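Local atomic coordinates of thermostable carboxypeptidase 1 (Pyrococcus furiosus, PDB entry 1KA2), a protein that cuts single amino acids one after another from the C-terminus of peptides with broad specificity, using a catalytic cobalt ion. Residues A158-Y163 and Y419-T424; E210-V215 and R261-S266; K184-K189 and Y489-V494; A431-H436 and K457-E462. All blocks are in the same frame, centred on the assembly; numbering follows the deposited sequence.

Interaction 1 of 4, residues A158-Y163 and Y419-T424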
# COMPACT_ATOMS: atom_id res chain seq x y z
N ALA A 158 10.46 -32.60 -9.22
CA ALA A 158 9.82 -32.02 -8.04
C ALA A 158 10.01 -30.51 -7.94
O ALA A 158 9.12 -29.80 -7.49
CB ALA A 158 10.34 -32.71 -6.77
N LEU A 159 11.18 -30.02 -8.34
CA LEU A 159 11.44 -28.58 -8.28
C LEU A 159 10.69 -27.88 -9.42
O LEU A 159 10.09 -26.81 -9.25
CB LEU A 159 12.94 -28.32 -8.38
CG LEU A 159 13.74 -29.01 -7.26
CD1 LEU A 159 15.23 -28.75 -7.45
CD2 LEU A 159 13.28 -28.50 -5.91
N LEU A 160 10.72 -28.52 -10.58
CA LEU A 160 10.07 -28.02 -11.78
C LEU A 160 8.57 -27.91 -11.51
O LEU A 160 7.94 -26.89 -11.82
CB LEU A 160 10.34 -29.00 -12.92
CG LEU A 160 10.86 -28.53 -14.28
CD1 LEU A 160 11.78 -27.32 -14.15
CD2 LEU A 160 11.59 -29.71 -14.94
N ASP A 161 8.00 -28.96 -10.92
CA ASP A 161 6.57 -29.01 -10.61
C ASP A 161 6.19 -27.98 -9.57
O ASP A 161 5.02 -27.61 -9.43
CB ASP A 161 6.18 -30.39 -10.07
CG ASP A 161 4.70 -30.46 -9.68
OD1 ASP A 161 3.86 -30.60 -10.59
OD2 ASP A 161 4.39 -30.35 -8.47
N LEU A 162 7.20 -27.54 -8.81
CA LEU A 162 7.01 -26.54 -7.77
C LEU A 162 6.69 -25.19 -8.41
O LEU A 162 5.87 -24.44 -7.91
CB LEU A 162 8.29 -26.39 -6.93
CG LEU A 162 8.19 -25.97 -5.46
CD1 LEU A 162 9.53 -25.37 -5.02
CD2 LEU A 162 7.08 -24.97 -5.26
N TYR A 163 7.35 -24.90 -9.53
CA TYR A 163 7.17 -23.63 -10.21
C TYR A 163 6.26 -23.65 -11.43
O TYR A 163 5.88 -22.59 -11.94
CB TYR A 163 8.54 -23.07 -10.62
CG TYR A 163 9.46 -22.89 -9.44
CD1 TYR A 163 10.45 -23.82 -9.16
CD2 TYR A 163 9.29 -21.81 -8.57
CE1 TYR A 163 11.26 -23.69 -8.04
CE2 TYR A 163 10.10 -21.67 -7.44
CZ TYR A 163 11.08 -22.62 -7.18
OH TYR A 163 11.88 -22.49 -6.07
N TYR A 419 13.11 -23.00 -11.64
CA TYR A 419 12.29 -21.85 -12.02
C TYR A 419 12.56 -21.35 -13.45
O TYR A 419 11.64 -21.09 -14.22
CB TYR A 419 12.53 -20.71 -11.01
CG TYR A 419 11.71 -19.47 -11.22
CD1 TYR A 419 10.73 -19.09 -10.30
CD2 TYR A 419 11.95 -18.64 -12.31
CE1 TYR A 419 10.03 -17.90 -10.45
CE2 TYR A 419 11.26 -17.46 -12.47
CZ TYR A 419 10.31 -17.10 -11.55
OH TYR A 419 9.66 -15.91 -11.73
N PHE A 420 13.84 -21.18 -13.79
CA PHE A 420 14.23 -20.70 -15.11
C PHE A 420 13.47 -21.23 -16.34
O PHE A 420 13.09 -20.46 -17.21
CB PHE A 420 15.73 -20.90 -15.33
CG PHE A 420 16.59 -19.83 -14.71
CD1 PHE A 420 17.62 -20.16 -13.84
CD2 PHE A 420 16.35 -18.48 -14.98
CE1 PHE A 420 18.41 -19.17 -13.24
CE2 PHE A 420 17.13 -17.48 -14.38
CZ PHE A 420 18.16 -17.83 -13.51
N PRO A 421 13.22 -22.55 -16.42
CA PRO A 421 12.50 -23.06 -17.61
C PRO A 421 11.14 -22.47 -17.93
O PRO A 421 10.72 -22.48 -19.09
CB PRO A 421 12.46 -24.58 -17.37
CG PRO A 421 12.50 -24.69 -15.90
CD PRO A 421 13.52 -23.65 -15.49
N THR A 422 10.44 -21.94 -16.93
CA THR A 422 9.14 -21.33 -17.18
C THR A 422 9.26 -20.13 -18.13
O THR A 422 8.29 -19.77 -18.80
CB THR A 422 8.45 -20.86 -15.88
OG1 THR A 422 9.32 -19.94 -15.19
CG2 THR A 422 8.14 -22.04 -14.99
N TYR A 423 10.44 -19.50 -18.18
CA TYR A 423 10.62 -18.35 -19.09
C TYR A 423 10.58 -18.81 -20.56
O TYR A 423 9.94 -18.16 -21.41
CB TYR A 423 11.96 -17.63 -18.86
CG TYR A 423 12.06 -16.80 -17.59
CD1 TYR A 423 12.69 -17.31 -16.45
CD2 TYR A 423 11.58 -15.49 -17.54
CE1 TYR A 423 12.84 -16.54 -15.31
CE2 TYR A 423 11.73 -14.71 -16.40
CZ TYR A 423 12.36 -15.24 -15.29
OH TYR A 423 12.51 -14.49 -14.15
N THR A 424 11.27 -19.91 -20.86
CA THR A 424 11.31 -20.44 -22.23
C THR A 424 9.91 -20.86 -22.64
O THR A 424 9.49 -20.62 -23.77
CB THR A 424 12.29 -21.64 -22.33
OG1 THR A 424 13.62 -21.18 -22.10
CG2 THR A 424 12.21 -22.30 -23.71
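Beside the metal site, the end of helix 155-163 meets the turn leading into helix 421-440 through Tyr163 and Tyr419. The two rings form an offset edge-to-face pair, the edge of Tyr419 directed at the face of Tyr163, with planes at 65°. Tyr419 CB adds a CH-pi contact, 4.1 Å from the centroid of the Tyr163 ring, while Leu162 CB lies over the opposite face, offset toward the rim; a flat ring suits this place. With CG anti to its backbone N (chi1 -178°), Tyr419 brings CD1 to 3.5 Å from CD2 of Tyr163. An alanine in place of Tyr163 is likely to open a gap beside Tyr419 and let its ring turn more freely. Leu160 CD1 presses on Pro421 CG at 3.2 Å, tighter than normal carbon contact, and its torsions are away from their usual values, consistent with strain. Thr422 turns CG2 to Tyr163 O, and its OG1 donates to Tyr419 O at 2.8 Å; Thr422 N binds the same oxygen, so two donors fix the turn. The Tyr419 side chain comes within about 7 Å of the bound magnesium, which places this packing close to the metal site of an HEXXH metallopeptidase.

Interaction 2 of 4, residues E210-V215 and R261-S266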
# COMPACT_ATOMS: atom_id res chain seq x y z
N GLU A 210 10.21 12.37 -18.59
CA GLU A 210 8.90 12.79 -19.05
C GLU A 210 8.60 12.49 -20.52
O GLU A 210 7.45 12.25 -20.87
CB GLU A 210 8.68 14.28 -18.78
CG GLU A 210 8.58 14.62 -17.30
CD GLU A 210 8.02 16.02 -17.05
OE1 GLU A 210 6.90 16.30 -17.53
OE2 GLU A 210 8.69 16.83 -16.37
N TRP A 211 9.62 12.49 -21.37
CA TRP A 211 9.40 12.20 -22.78
C TRP A 211 8.84 10.80 -22.99
O TRP A 211 7.83 10.63 -23.67
CB TRP A 211 10.70 12.31 -23.59
CG TRP A 211 11.31 13.68 -23.67
CD1 TRP A 211 10.74 14.86 -23.26
CD2 TRP A 211 12.59 14.02 -24.20
NE1 TRP A 211 11.60 15.91 -23.51
CE2 TRP A 211 12.74 15.42 -24.09
CE3 TRP A 211 13.64 13.27 -24.76
CZ2 TRP A 211 13.89 16.09 -24.51
CZ3 TRP A 211 14.78 13.93 -25.19
CH2 TRP A 211 14.90 15.33 -25.06
N MET A 212 9.50 9.80 -22.41
CA MET A 212 9.07 8.42 -22.55
C MET A 212 7.83 8.08 -21.76
O MET A 212 7.07 7.18 -22.16
CB MET A 212 10.20 7.46 -22.18
CG MET A 212 11.29 7.40 -23.23
SD MET A 212 10.58 7.26 -24.88
CE MET A 212 9.97 5.59 -24.83
N GLU A 213 7.59 8.77 -20.65
CA GLU A 213 6.39 8.47 -19.89
C GLU A 213 5.17 8.93 -20.69
O GLU A 213 4.07 8.41 -20.51
CB GLU A 213 6.44 9.06 -18.46
CG GLU A 213 6.42 10.56 -18.30
CD GLU A 213 6.67 10.98 -16.86
OE1 GLU A 213 6.47 12.16 -16.51
OE2 GLU A 213 7.09 10.12 -16.06
N ARG A 214 5.38 9.88 -21.60
CA ARG A 214 4.30 10.35 -22.45
C ARG A 214 4.04 9.27 -23.50
O ARG A 214 2.90 9.00 -23.88
CB ARG A 214 4.67 11.67 -23.14
CG ARG A 214 4.59 12.92 -22.25
CD ARG A 214 4.52 14.21 -23.08
NE ARG A 214 5.82 14.79 -23.40
CZ ARG A 214 6.56 15.48 -22.54
NH1 ARG A 214 6.12 15.67 -21.30
NH2 ARG A 214 7.73 15.98 -22.91
N VAL A 215 5.11 8.64 -23.98
CA VAL A 215 4.99 7.58 -24.98
C VAL A 215 4.36 6.33 -24.35
O VAL A 215 3.42 5.76 -24.90
CB VAL A 215 6.37 7.23 -25.60
CG1 VAL A 215 6.27 5.97 -26.42
CG2 VAL A 215 6.83 8.38 -26.51
N ARG A 261 13.93 1.64 -26.10
CA ARG A 261 13.25 0.39 -26.40
C ARG A 261 12.91 -0.34 -25.10
O ARG A 261 11.86 -0.98 -24.97
CB ARG A 261 14.15 -0.51 -27.26
CG ARG A 261 15.39 -1.00 -26.50
CD ARG A 261 16.47 -1.56 -27.41
NE ARG A 261 15.96 -2.55 -28.34
CZ ARG A 261 16.40 -3.80 -28.43
NH1 ARG A 261 17.38 -4.22 -27.63
NH2 ARG A 261 15.87 -4.63 -29.33
N ARG A 262 13.81 -0.24 -24.13
CA ARG A 262 13.65 -0.92 -22.85
C ARG A 262 12.36 -0.61 -22.10
O ARG A 262 11.60 -1.51 -21.77
CB ARG A 262 14.83 -0.59 -21.93
CG ARG A 262 16.17 -1.09 -22.38
CD ARG A 262 17.25 -0.44 -21.52
NE ARG A 262 18.60 -0.78 -21.96
CZ ARG A 262 19.19 -1.95 -21.73
NH1 ARG A 262 18.53 -2.89 -21.06
NH2 ARG A 262 20.42 -2.17 -22.17
N THR A 263 12.13 0.66 -21.81
CA THR A 263 10.95 1.04 -21.07
C THR A 263 9.68 0.72 -21.84
O THR A 263 8.68 0.32 -21.26
CB THR A 263 10.98 2.54 -20.68
OG1 THR A 263 9.89 2.81 -19.80
CG2 THR A 263 10.88 3.44 -21.92
N ILE A 264 9.73 0.87 -23.16
CA ILE A 264 8.56 0.58 -23.98
C ILE A 264 8.16 -0.89 -23.96
O ILE A 264 7.04 -1.23 -23.56
CB ILE A 264 8.77 0.99 -25.47
CG1 ILE A 264 8.76 2.51 -25.61
CG2 ILE A 264 7.67 0.35 -26.35
CD1 ILE A 264 8.86 3.01 -27.05
N LEU A 265 9.06 -1.77 -24.40
CA LEU A 265 8.74 -3.20 -24.44
C LEU A 265 8.49 -3.77 -23.06
O LEU A 265 7.70 -4.70 -22.89
CB LEU A 265 9.85 -3.97 -25.15
CG LEU A 265 9.88 -3.69 -26.66
CD1 LEU A 265 11.14 -4.27 -27.27
CD2 LEU A 265 8.64 -4.27 -27.31
N SER A 266 9.17 -3.20 -22.07
CA SER A 266 9.01 -3.64 -20.69
C SER A 266 7.59 -3.32 -20.22
O SER A 266 6.96 -4.13 -19.53
CB SER A 266 10.03 -2.92 -19.81
OG SER A 266 9.69 -3.09 -18.46
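Met212 and Ile264 carry the apolar part of the contact between helix 209-223 and helix 261-278. The methionine chain bends at chi2 (-46°) and again at chi3, which carries its terminal methyl across the gap rather than along its own helix. Met212 CE then sits 3.4 Å from Ile264 CG1, a tight fit for two carbons, and 3.6 Å from Ile264 CD1, the two side chains crossing at about a right angle. Thr263 CG2 comes to 3.7 Å from the same Met212 CE. One turn further along, Val215 CG1 meets Ile264 CD1 at 4.0 Å, so that the extended branch of the isoleucine touches both partners. A flexible methionine and branched residues suit segments whose axes come no closer than 10.2 Å and run in the same general direction, inclined at 28°.

The polar part belongs to Thr263, whose two branches have different tasks. Its hydroxyl OG1, lying opposite the backbone nitrogen (chi1 -172°), is hydrogen-bonded to Asn216 of helix 209-223, to Arg254 O and to Thr253, while the methyl is left for Met212. Hydroxyl and methyl thus fasten the same helix pair by different means.

Around the pair, Val215 and Ile264 both rest on Leu323 of helix 313-326, so three helices share one apolar seam. Thr263 in turn links it to strand 248-253 through Thr253, and helix 261-278 runs on to the metal-binding His269 and His273.

Interaction 3 of 4, residues K184-K189 and Y489-V494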
# COMPACT_ATOMS: atom_id res chain seq x y z
N LYS A 184 18.86 -23.35 -33.13
CA LYS A 184 20.29 -23.04 -33.13
C LYS A 184 20.81 -22.68 -34.53
O LYS A 184 21.42 -21.63 -34.73
CB LYS A 184 21.10 -24.22 -32.57
CG LYS A 184 22.32 -23.82 -31.75
CD LYS A 184 23.24 -22.87 -32.50
CE LYS A 184 24.43 -22.44 -31.66
NZ LYS A 184 25.24 -21.38 -32.33
N PRO A 185 20.58 -23.56 -35.52
CA PRO A 185 21.06 -23.26 -36.87
C PRO A 185 20.48 -21.94 -37.40
O PRO A 185 21.20 -21.13 -37.98
CB PRO A 185 20.62 -24.47 -37.68
CG PRO A 185 19.37 -24.91 -36.97
CD PRO A 185 19.76 -24.79 -35.52
N LEU A 186 19.19 -21.74 -37.17
CA LEU A 186 18.52 -20.53 -37.62
C LEU A 186 19.28 -19.32 -37.10
O LEU A 186 19.44 -18.32 -37.81
CB LEU A 186 17.07 -20.50 -37.11
CG LEU A 186 16.05 -19.82 -38.02
CD1 LEU A 186 14.69 -19.80 -37.34
CD2 LEU A 186 16.50 -18.40 -38.35
N LEU A 187 19.76 -19.42 -35.86
CA LEU A 187 20.53 -18.33 -35.27
C LEU A 187 21.80 -18.11 -36.07
O LEU A 187 22.08 -17.00 -36.53
CB LEU A 187 20.90 -18.66 -33.82
CG LEU A 187 21.87 -17.68 -33.16
CD1 LEU A 187 21.25 -16.29 -33.08
CD2 LEU A 187 22.23 -18.18 -31.77
N ASP A 188 22.58 -19.18 -36.25
CA ASP A 188 23.83 -19.10 -37.00
C ASP A 188 23.61 -18.43 -38.36
O ASP A 188 24.35 -17.52 -38.73
CB ASP A 188 24.41 -20.50 -37.21
CG ASP A 188 24.72 -21.21 -35.91
OD1 ASP A 188 25.50 -20.69 -35.09
OD2 ASP A 188 24.16 -22.31 -35.71
N LYS A 189 22.60 -18.89 -39.09
CA LYS A 189 22.30 -18.33 -40.40
C LYS A 189 22.00 -16.83 -40.30
O LYS A 189 22.53 -16.02 -41.07
CB LYS A 189 21.10 -19.05 -41.03
CG LYS A 189 20.86 -18.70 -42.50
CD LYS A 189 22.01 -19.20 -43.38
CE LYS A 189 22.44 -18.15 -44.39
NZ LYS A 189 23.58 -18.64 -45.24
N TYR A 489 6.57 -24.03 -33.20
CA TYR A 489 6.00 -22.74 -33.56
C TYR A 489 6.97 -21.58 -33.39
O TYR A 489 7.05 -20.69 -34.25
CB TYR A 489 4.74 -22.45 -32.76
CG TYR A 489 3.56 -23.29 -33.17
CD1 TYR A 489 3.26 -24.48 -32.51
CD2 TYR A 489 2.75 -22.90 -34.23
CE1 TYR A 489 2.18 -25.26 -32.90
CE2 TYR A 489 1.67 -23.68 -34.64
CZ TYR A 489 1.39 -24.85 -33.96
OH TYR A 489 0.32 -25.61 -34.34
N PHE A 490 7.70 -21.59 -32.29
CA PHE A 490 8.67 -20.53 -32.03
C PHE A 490 9.71 -20.49 -33.15
O PHE A 490 10.15 -19.42 -33.56
CB PHE A 490 9.37 -20.75 -30.68
CG PHE A 490 10.31 -19.64 -30.29
CD1 PHE A 490 9.82 -18.40 -29.91
CD2 PHE A 490 11.69 -19.84 -30.34
CE1 PHE A 490 10.69 -17.36 -29.57
CE2 PHE A 490 12.57 -18.81 -30.00
CZ PHE A 490 12.06 -17.56 -29.62
N VAL A 491 10.10 -21.67 -33.64
CA VAL A 491 11.09 -21.75 -34.71
C VAL A 491 10.56 -21.14 -36.02
O VAL A 491 11.28 -20.40 -36.70
CB VAL A 491 11.51 -23.21 -34.97
CG1 VAL A 491 12.53 -23.26 -36.10
CG2 VAL A 491 12.11 -23.81 -33.69
N ARG A 492 9.31 -21.43 -36.36
CA ARG A 492 8.73 -20.88 -37.58
C ARG A 492 8.60 -19.38 -37.41
O ARG A 492 9.00 -18.61 -38.29
CB ARG A 492 7.35 -21.47 -37.85
CG ARG A 492 6.80 -21.07 -39.21
CD ARG A 492 5.29 -21.26 -39.31
NE ARG A 492 4.85 -22.50 -38.68
CZ ARG A 492 3.61 -22.98 -38.78
NH1 ARG A 492 2.70 -22.33 -39.49
NH2 ARG A 492 3.29 -24.12 -38.16
N TRP A 493 8.03 -18.95 -36.28
CA TRP A 493 7.88 -17.52 -36.02
C TRP A 493 9.21 -16.82 -36.33
O TRP A 493 9.26 -15.88 -37.12
CB TRP A 493 7.48 -17.27 -34.55
CG TRP A 493 7.35 -15.79 -34.18
CD1 TRP A 493 6.43 -14.90 -34.68
CD2 TRP A 493 8.20 -15.04 -33.30
NE1 TRP A 493 6.66 -13.64 -34.17
CE2 TRP A 493 7.73 -13.70 -33.32
CE3 TRP A 493 9.30 -15.36 -32.49
CZ2 TRP A 493 8.34 -12.68 -32.56
CZ3 TRP A 493 9.90 -14.35 -31.75
CH2 TRP A 493 9.42 -13.03 -31.79
N VAL A 494 10.28 -17.29 -35.71
CA VAL A 494 11.61 -16.71 -35.92
C VAL A 494 12.04 -16.75 -37.39
O VAL A 494 12.54 -15.76 -37.92
CB VAL A 494 12.67 -17.44 -35.06
CG1 VAL A 494 14.07 -16.94 -35.40
CG2 VAL A 494 12.37 -17.21 -33.60
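Where helix 169-192 passes helix 488-498, the nearest CA atoms are those of Leu186 and Val491, 8.1 Å apart. This spacing is bridged by Leu186, which is directed toward the other helix. Its CD1 does most of the touching: it lies 3.5 Å from Val494 CG1 and equally close to Val491 O, while the CG1 methyl of Val491 is a looser neighbour at 4.3 Å. The second branch, CD2, reaches Val494 CG1 at 4.1 Å, so the forked end of the leucine straddles that one methyl. Val494 turns CG1 to the leucine because this branch stands anti to its backbone N (chi1 173°). The other methyl, CG2, lies over the rim of the Phe490 ring in its own helix, 3.9 Å above the plane; a beta-branched valine can thus serve two neighbours at once.

On helix 169-192 the chain is kinked at Pro185, whose nitrogen has no bond to the preceding turn. Across this kink Lys184 NZ forms a salt bridge with Asp188 OD1, 2.9 Å long, meeting the carboxylate on its syn side and 22° out of its plane.

Leu186 also rests on the C-terminal Leu499, which extends the apolar patch. Since only carbon contacts and one backbone oxygen meet here, the joint depends on shape and on removing methyl groups from water, whereas the Lys184-Asp188 salt bridge lies within helix 169-192 and takes no part in joining the two segments.

Interaction 4 of 4, residues A431-H436 and K457-E462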
# COMPACT_ATOMS: atom_id res chain seq x y z
N ALA A 431 4.51 -17.88 -29.34
CA ALA A 431 4.57 -18.15 -30.78
C ALA A 431 3.37 -19.01 -31.18
O ALA A 431 2.63 -18.66 -32.09
CB ALA A 431 5.86 -18.89 -31.12
N GLN A 432 3.17 -20.11 -30.46
CA GLN A 432 2.07 -21.02 -30.73
C GLN A 432 0.73 -20.29 -30.72
O GLN A 432 -0.09 -20.45 -31.62
CB GLN A 432 2.08 -22.15 -29.68
CG GLN A 432 1.40 -23.44 -30.12
CD GLN A 432 1.63 -24.60 -29.15
OE1 GLN A 432 2.64 -24.62 -28.43
NE2 GLN A 432 0.72 -25.57 -29.15
N LEU A 433 0.51 -19.48 -29.68
CA LEU A 433 -0.72 -18.73 -29.57
C LEU A 433 -0.92 -17.79 -30.74
O LEU A 433 -2.04 -17.56 -31.18
CB LEU A 433 -0.74 -17.92 -28.26
CG LEU A 433 -0.87 -18.79 -27.00
CD1 LEU A 433 -0.90 -17.93 -25.73
CD2 LEU A 433 -2.14 -19.62 -27.13
N TYR A 434 0.18 -17.23 -31.24
CA TYR A 434 0.12 -16.31 -32.37
C TYR A 434 -0.52 -16.95 -33.60
O TYR A 434 -1.37 -16.34 -34.25
CB TYR A 434 1.51 -15.79 -32.74
CG TYR A 434 1.57 -15.19 -34.13
CD1 TYR A 434 0.82 -14.04 -34.45
CD2 TYR A 434 2.32 -15.79 -35.15
CE1 TYR A 434 0.83 -13.51 -35.75
CE2 TYR A 434 2.33 -15.27 -36.44
CZ TYR A 434 1.59 -14.14 -36.74
OH TYR A 434 1.62 -13.63 -38.02
N TYR A 435 -0.09 -18.17 -33.92
CA TYR A 435 -0.62 -18.87 -35.09
C TYR A 435 -2.07 -19.31 -34.90
O TYR A 435 -2.82 -19.37 -35.86
CB TYR A 435 0.27 -20.06 -35.44
CG TYR A 435 1.59 -19.62 -36.03
CD1 TYR A 435 2.80 -19.87 -35.39
CD2 TYR A 435 1.63 -18.86 -37.21
CE1 TYR A 435 4.01 -19.38 -35.89
CE2 TYR A 435 2.83 -18.37 -37.72
CZ TYR A 435 4.02 -18.63 -37.05
OH TYR A 435 5.20 -18.09 -37.52
N HIS A 436 -2.45 -19.60 -33.66
CA HIS A 436 -3.82 -20.00 -33.40
C HIS A 436 -4.76 -18.80 -33.52
O HIS A 436 -5.91 -18.95 -33.95
CB HIS A 436 -3.92 -20.64 -32.02
CG HIS A 436 -3.45 -22.06 -32.00
ND1 HIS A 436 -4.22 -23.11 -32.44
CD2 HIS A 436 -2.26 -22.60 -31.64
CE1 HIS A 436 -3.53 -24.23 -32.36
NE2 HIS A 436 -2.34 -23.95 -31.88
N LYS A 457 -7.84 -8.85 -27.56
CA LYS A 457 -7.94 -8.94 -26.12
C LYS A 457 -9.03 -9.94 -25.76
O LYS A 457 -8.88 -10.74 -24.84
CB LYS A 457 -8.27 -7.56 -25.52
CG LYS A 457 -7.11 -6.56 -25.60
CD LYS A 457 -7.60 -5.12 -25.51
CE LYS A 457 -8.24 -4.82 -24.17
NZ LYS A 457 -8.74 -3.41 -24.10
N ALA A 458 -10.12 -9.92 -26.52
CA ALA A 458 -11.24 -10.82 -26.27
C ALA A 458 -10.90 -12.27 -26.63
O ALA A 458 -11.36 -13.21 -25.98
CB ALA A 458 -12.46 -10.35 -27.08
N TRP A 459 -10.08 -12.46 -27.66
CA TRP A 459 -9.68 -13.80 -28.07
C TRP A 459 -8.87 -14.42 -26.94
O TRP A 459 -9.07 -15.57 -26.58
CB TRP A 459 -8.83 -13.75 -29.34
CG TRP A 459 -8.53 -15.09 -29.94
CD1 TRP A 459 -9.22 -15.72 -30.94
CD2 TRP A 459 -7.45 -15.97 -29.58
NE1 TRP A 459 -8.63 -16.92 -31.24
CE2 TRP A 459 -7.54 -17.10 -30.42
CE3 TRP A 459 -6.42 -15.91 -28.64
CZ2 TRP A 459 -6.64 -18.17 -30.35
CZ3 TRP A 459 -5.51 -16.97 -28.57
CH2 TRP A 459 -5.63 -18.08 -29.42
N LEU A 460 -7.95 -13.63 -26.38
CA LEU A 460 -7.12 -14.09 -25.27
C LEU A 460 -7.99 -14.42 -24.05
O LEU A 460 -7.75 -15.40 -23.36
CB LEU A 460 -6.09 -13.02 -24.89
CG LEU A 460 -4.64 -13.06 -25.43
CD1 LEU A 460 -4.31 -14.39 -26.09
CD2 LEU A 460 -4.44 -11.95 -26.39
N ARG A 461 -9.02 -13.61 -23.80
CA ARG A 461 -9.91 -13.84 -22.66
C ARG A 461 -10.59 -15.20 -22.74
O ARG A 461 -10.49 -16.01 -21.82
CB ARG A 461 -10.97 -12.74 -22.58
CG ARG A 461 -11.94 -12.89 -21.42
CD ARG A 461 -12.59 -11.55 -21.12
NE ARG A 461 -12.90 -11.41 -19.70
CZ ARG A 461 -13.09 -10.25 -19.08
NH1 ARG A 461 -13.01 -9.10 -19.76
NH2 ARG A 461 -13.35 -10.22 -17.78
N GLU A 462 -11.29 -15.44 -23.84
CA GLU A 462 -12.01 -16.69 -24.04
C GLU A 462 -11.12 -17.91 -24.05
O GLU A 462 -11.48 -18.95 -23.49
CB GLU A 462 -12.78 -16.65 -25.36
CG GLU A 462 -14.24 -16.28 -25.22
CD GLU A 462 -15.00 -17.26 -24.33
OE1 GLU A 462 -14.97 -18.48 -24.62
OE2 GLU A 462 -15.63 -16.79 -23.36
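Glu483 OE2 accepts hydrogen bonds from both His436 NE2 and Gln432 NE2, and so fixes the far end of the histidine whose near end meets Trp459. The imidazole leads away from the indole, and it is His436 CB and the backbone that do the touching. Trp459 CZ2 lies 3.7 Å from His436 C, and Trp459 CH2 is 4.0 Å from His436 CB. The same CH2 comes to 4.0 Å from Leu433 O and, more loosely, to 4.4 Å from Leu433 CD2. The benzene end of the indole is therefore laid against one turn of helix 421-440, approaching the backbone obliquely.

Trp459 stretches this far because it holds its ring system on the side away from its own nitrogen (chi1 -172°), reaching out from helix 454-465. A large aromatic suits a place where the closest CA atoms, those of Leu433 and Leu460, are 9.0 Å apart. The polar side of the indole is held as well: NE1 is hydrogen-bonded to Asp440, at the end of helix 421-440. With a leucine at Trp459, the Asp440 carboxylate would probably lose this donor, and a gap would open beside His436 and Leu433.

Ile481 of helix 473-481 touches Leu433, His436 and Trp459 alike and completes the apolar cluster. Leu433 also packs on Ser300 and Gln301, the residues following the metal ligand Glu299, so this is helix-helix packing behind the helix that carries a metal ligand, within the largely helical M32 fold.

Overall arrangement
Helix 421-440 ties much of this set together: its first turn serves interaction 1 and its middle interaction 4, whose centres lie about 23 Å apart. Interactions 3 and 4 touch directly, with Phe490 and Tyr489 of helix 488-498 packed on Ala431, Gln432 and Tyr435. Interaction 2 touches none of the others, its nearest atoms about 10 Å from interaction 3, 12 Å from interaction 1 and 14 Å from interaction 4, but its helix 261-278 bears the ligands His269 and His273. Around the bound magnesium, interaction 1 is near, with Thr422 about 6 Å from Glu299 between side chains; Leu433 of interaction 4 lies about 14 Å from the ion, and interaction 3 is remote from the site.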